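Local coordinates for hydrolase, isochorismatase family (Pseudomonas putida, PDB 4L07), which hydrolyses the amide bond of maleamate, yielding maleate and ammonia, as a member of the isochorismatase family of hydrolases, at residues Asp35-Thr40 against Gly95-Glu100; Ile66-Ala71 against Val112-Lys117. All blocks are in the same frame, centred on the assembly; numbering follows the deposited sequence.

How the interactions relate
Interaction 2 is the core contact: strands 65-70 and 112-116 pair side by side in the parallel sheet, and most of the touching residues are buried. Interaction 1 lies at the surface, where two loops meet, one following helix 31-34 and the other leading towards strand 112-116. The chemistry follows the setting, with one arginine, a carboxylate and a tyrosine ring outside, and a ladder of backbone bonds flanked by valine, threonine and isoleucine inside. The two are joined through V99 of 95-100, whose O is 2.8 Å from T69 OG1, a probable hydrogen bond, while its methyls pack on A71 and the I70 carbonyl.

Interaction 1. Residues Asp35-Thr40 against Gly95-Glu100; sequences DLQYPT and GSRLVE
R97 reaches from one loop to the other and spends a single nitrogen, NH2, on both of its bonds to D35 and Y38. The first is a salt bridge, R97 NH2 to D35 OD2 at 2.8 Å. It lies close to the guanidinium plane, but meets OD2 on the anti side, tilted 29° out of the carboxylate plane, and the two planes are 83° apart. The second runs from R97 NH2 to Y38 OH over 3.0 Å, at the edge of the ring. R97 reaches these partners with CG anti to the backbone N (chi1 -169°) and the chain extended as far as NE.

Within 35-40 the carboxylate is held again. Q37 NE2 donates to D35 OD2 at 3.0 Å, from the same face as the arginine, and Q37 N donates to D35 OD1 at 3.1 Å, which makes an Asx turn on the type I turn D35-Y38.

The apolar part is a sandwich around Y38. Both L98 methyls sit over one ring face, CD2 in a CH-pi contact 3.9 Å from the Y38 ring centroid and CD1 offset toward the rim, while Q37 CG lies above the centre of the opposite face. Y31 of helix 31-34 touches Y38 and makes a cation-pi contact with R97.

With two donors converging on OD2 and a third on OD1, the carboxylate is fixed in rotation and would probably stay ionised.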
# COMPACT_ATOMS: atom_id res chain seq x y z
N ASP A 35 11.38 -8.37 27.11
CA ASP A 35 11.42 -9.13 28.37
C ASP A 35 12.02 -10.52 28.14
O ASP A 35 11.39 -11.39 27.53
CB ASP A 35 10.02 -9.22 28.99
CG ASP A 35 10.01 -9.91 30.36
OD1 ASP A 35 10.95 -10.67 30.67
OD2 ASP A 35 9.04 -9.68 31.11
N LEU A 36 13.22 -10.75 28.67
CA LEU A 36 13.99 -11.96 28.36
C LEU A 36 13.34 -13.30 28.75
O LEU A 36 13.88 -14.37 28.43
CB LEU A 36 15.42 -11.85 28.90
CG LEU A 36 16.32 -10.82 28.20
CD1 LEU A 36 17.56 -10.52 29.03
CD2 LEU A 36 16.72 -11.27 26.80
N GLN A 37 12.20 -13.26 29.44
CA GLN A 37 11.46 -14.48 29.75
C GLN A 37 10.85 -15.08 28.48
O GLN A 37 10.54 -16.27 28.44
CB GLN A 37 10.38 -14.23 30.81
CG GLN A 37 9.20 -13.39 30.34
CD GLN A 37 8.05 -13.42 31.32
OE1 GLN A 37 7.43 -14.46 31.53
NE2 GLN A 37 7.75 -12.27 31.92
N TYR A 38 10.67 -14.24 27.47
CA TYR A 38 10.09 -14.66 26.20
C TYR A 38 11.17 -14.97 25.17
O TYR A 38 12.13 -14.20 25.04
CB TYR A 38 9.13 -13.60 25.67
CG TYR A 38 8.07 -13.16 26.66
CD1 TYR A 38 7.16 -14.08 27.19
CD2 TYR A 38 7.97 -11.83 27.05
CE1 TYR A 38 6.18 -13.67 28.09
CE2 TYR A 38 7.00 -11.41 27.94
CZ TYR A 38 6.11 -12.34 28.46
OH TYR A 38 5.14 -11.91 29.35
N PRO A 39 11.01 -16.09 24.44
CA PRO A 39 11.99 -16.56 23.44
C PRO A 39 12.37 -15.52 22.38
O PRO A 39 13.48 -15.56 21.86
CB PRO A 39 11.28 -17.74 22.77
CG PRO A 39 10.26 -18.20 23.75
CD PRO A 39 9.87 -17.01 24.57
N THR A 40 11.45 -14.61 22.07
CA THR A 40 11.67 -13.62 21.01
C THR A 40 12.38 -12.35 21.48
O THR A 40 12.67 -11.45 20.69
CB THR A 40 10.36 -13.24 20.30
OG1 THR A 40 9.35 -12.96 21.29
CG2 THR A 40 9.89 -14.38 19.40
N GLY A 95 -4.38 -9.63 23.57
CA GLY A 95 -4.75 -9.97 24.94
C GLY A 95 -3.64 -10.60 25.78
O GLY A 95 -3.84 -10.86 26.97
N SER A 96 -2.49 -10.86 25.16
CA SER A 96 -1.34 -11.39 25.91
C SER A 96 -0.42 -10.27 26.37
O SER A 96 -0.44 -9.16 25.83
CB SER A 96 -0.56 -12.43 25.08
OG SER A 96 0.24 -11.81 24.09
N ARG A 97 0.41 -10.56 27.38
CA ARG A 97 1.40 -9.59 27.85
C ARG A 97 2.45 -9.29 26.78
O ARG A 97 3.01 -8.19 26.75
CB ARG A 97 2.07 -10.10 29.13
CG ARG A 97 2.92 -9.05 29.84
CD ARG A 97 3.44 -9.56 31.18
NE ARG A 97 4.36 -8.61 31.79
CZ ARG A 97 5.68 -8.60 31.61
NH1 ARG A 97 6.44 -7.69 32.22
NH2 ARG A 97 6.25 -9.50 30.82
N LEU A 98 2.70 -10.25 25.89
CA LEU A 98 3.76 -10.15 24.88
C LEU A 98 3.58 -8.93 23.97
O LEU A 98 4.55 -8.33 23.52
CB LEU A 98 3.82 -11.42 24.00
CG LEU A 98 4.08 -12.88 24.43
CD1 LEU A 98 5.49 -13.37 24.10
CD2 LEU A 98 3.66 -13.22 25.85
N VAL A 99 2.32 -8.57 23.72
CA VAL A 99 1.97 -7.52 22.76
C VAL A 99 1.91 -6.12 23.40
O VAL A 99 1.85 -5.11 22.69
CB VAL A 99 0.65 -7.87 22.05
CG1 VAL A 99 0.16 -6.72 21.19
CG2 VAL A 99 0.85 -9.13 21.20
N GLU A 100 1.94 -6.07 24.73
CA GLU A 100 1.89 -4.81 25.46
C GLU A 100 3.21 -4.07 25.36
O GLU A 100 4.28 -4.68 25.43
CB GLU A 100 1.55 -5.07 26.94
CG GLU A 100 0.12 -5.55 27.17
CD GLU A 100 -0.91 -4.45 26.95
OE1 GLU A 100 -1.91 -4.71 26.25
OE2 GLU A 100 -0.71 -3.33 27.47

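Interaction 2. Residues Ile66-Ala71 against Val112-Lys117; sequences IFTTIA and VVVVKK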
# COMPACT_ATOMS: atom_id res chain seq x y z
N ILE A 66 4.64 7.88 18.07
CA ILE A 66 3.82 6.71 17.71
C ILE A 66 4.57 5.40 18.00
O ILE A 66 5.70 5.21 17.56
CB ILE A 66 3.40 6.76 16.22
CG1 ILE A 66 2.61 8.04 15.93
CG2 ILE A 66 2.57 5.53 15.85
CD1 ILE A 66 2.49 8.37 14.46
N PHE A 67 3.92 4.52 18.77
CA PHE A 67 4.46 3.20 19.09
C PHE A 67 3.84 2.13 18.19
O PHE A 67 2.66 2.22 17.84
CB PHE A 67 4.14 2.83 20.54
CG PHE A 67 4.83 3.69 21.56
CD1 PHE A 67 4.36 4.97 21.87
CD2 PHE A 67 5.95 3.21 22.23
CE1 PHE A 67 5.01 5.76 22.81
CE2 PHE A 67 6.60 3.99 23.18
CZ PHE A 67 6.13 5.27 23.47
N THR A 68 4.63 1.12 17.83
CA THR A 68 4.12 -0.02 17.07
C THR A 68 4.24 -1.31 17.86
O THR A 68 5.09 -1.43 18.75
CB THR A 68 4.83 -0.17 15.70
OG1 THR A 68 6.10 -0.79 15.88
CG2 THR A 68 5.02 1.18 15.03
N THR A 69 3.38 -2.27 17.54
CA THR A 69 3.43 -3.60 18.13
C THR A 69 2.95 -4.60 17.09
O THR A 69 2.10 -4.28 16.25
CB THR A 69 2.59 -3.69 19.44
OG1 THR A 69 2.86 -4.92 20.13
CG2 THR A 69 1.09 -3.59 19.15
N ILE A 70 3.52 -5.80 17.14
CA ILE A 70 3.04 -6.92 16.34
C ILE A 70 2.06 -7.72 17.21
O ILE A 70 2.42 -8.18 18.30
CB ILE A 70 4.19 -7.85 15.89
CG1 ILE A 70 5.13 -7.12 14.91
CG2 ILE A 70 3.64 -9.13 15.28
CD1 ILE A 70 6.44 -7.84 14.63
N ALA A 71 0.83 -7.88 16.73
CA ALA A 71 -0.18 -8.68 17.44
C ALA A 71 -1.07 -9.41 16.45
O ALA A 71 -1.45 -8.84 15.42
CB ALA A 71 -1.02 -7.79 18.34
N VAL A 112 -0.44 7.09 20.67
CA VAL A 112 -1.04 6.19 19.69
C VAL A 112 -0.21 4.92 19.52
O VAL A 112 1.02 4.98 19.38
CB VAL A 112 -1.23 6.89 18.33
CG1 VAL A 112 -1.63 5.90 17.24
CG2 VAL A 112 -2.26 8.01 18.45
N VAL A 113 -0.89 3.78 19.57
CA VAL A 113 -0.28 2.49 19.24
C VAL A 113 -0.84 1.99 17.91
O VAL A 113 -2.05 1.98 17.70
CB VAL A 113 -0.50 1.46 20.37
CG1 VAL A 113 0.10 0.10 20.00
CG2 VAL A 113 0.12 1.97 21.66
N VAL A 114 0.05 1.60 17.00
CA VAL A 114 -0.34 1.00 15.73
C VAL A 114 -0.01 -0.50 15.76
O VAL A 114 1.12 -0.90 16.07
CB VAL A 114 0.33 1.71 14.53
CG1 VAL A 114 1.79 2.00 14.81
CG2 VAL A 114 0.19 0.90 13.24
N VAL A 115 -1.01 -1.33 15.47
CA VAL A 115 -0.82 -2.78 15.43
C VAL A 115 -0.53 -3.18 13.99
O VAL A 115 -1.20 -2.73 13.06
CB VAL A 115 -2.05 -3.55 15.96
CG1 VAL A 115 -1.83 -5.05 15.87
CG2 VAL A 115 -2.34 -3.16 17.41
N LYS A 116 0.51 -4.00 13.82
CA LYS A 116 0.91 -4.47 12.49
C LYS A 116 1.13 -5.99 12.50
O LYS A 116 1.24 -6.60 13.57
CB LYS A 116 2.17 -3.74 12.03
CG LYS A 116 3.41 -4.09 12.84
CD LYS A 116 4.60 -3.25 12.43
CE LYS A 116 5.74 -3.35 13.42
NZ LYS A 116 6.56 -4.58 13.23
N LYS A 117 1.22 -6.58 11.31
CA LYS A 117 1.33 -8.03 11.18
C LYS A 117 2.66 -8.51 10.60
O LYS A 117 2.93 -9.71 10.61
CB LYS A 117 0.17 -8.58 10.31
CG LYS A 117 -1.20 -8.04 10.68
CD LYS A 117 -1.74 -8.60 11.99
CE LYS A 117 -2.96 -7.79 12.41
NZ LYS A 117 -3.57 -8.34 13.66
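Parallel strand pairing at one edge of the chain's central sheet joins 66-71 to 112-117, with 112-116 the outermost strand and 65-70 next to it. The bonds run in the usual parallel zigzag: F67 N to V112 O, V114 N to F67 O (2.8 Å), T69 N to V114 O, K116 N to T69 O, and a weak, longer one from A71 N to K116 O.

T68 and V114 lie side by side on one face, and T68 CG2 is pressed to 3.3 Å from V114 CG1, tighter than ordinary van der Waals contact. I66 CG2 meets the same V114 methyl at 3.8 Å. On the other face T69 CG2 touches both V113 CG1 and V115 CG2.

In this six-stranded parallel alpha/beta fold, K116 sits at the C-terminal end of its strand. With chi1 68° the chain runs extended across the neighbouring strand, CE passing T68 OG1; the bend at chi4 turns NZ to 3.4 Å from I70 CG1. NZ makes a salt bridge to D28, which also bonds T68 OG1; the pair is consistent with the Asp and Lys of the family's Asp-Lys-Cys triad. A sulfate, probably from the crystallisation liquor, lies about 4 Å from the I70 side chain (nearest atoms).

K117, bent at chi2, turns NZ to A71 O at 2.8 Å, tilted 22° from the carbonyl plane, and E76 adds a salt bridge to the same nitrogen.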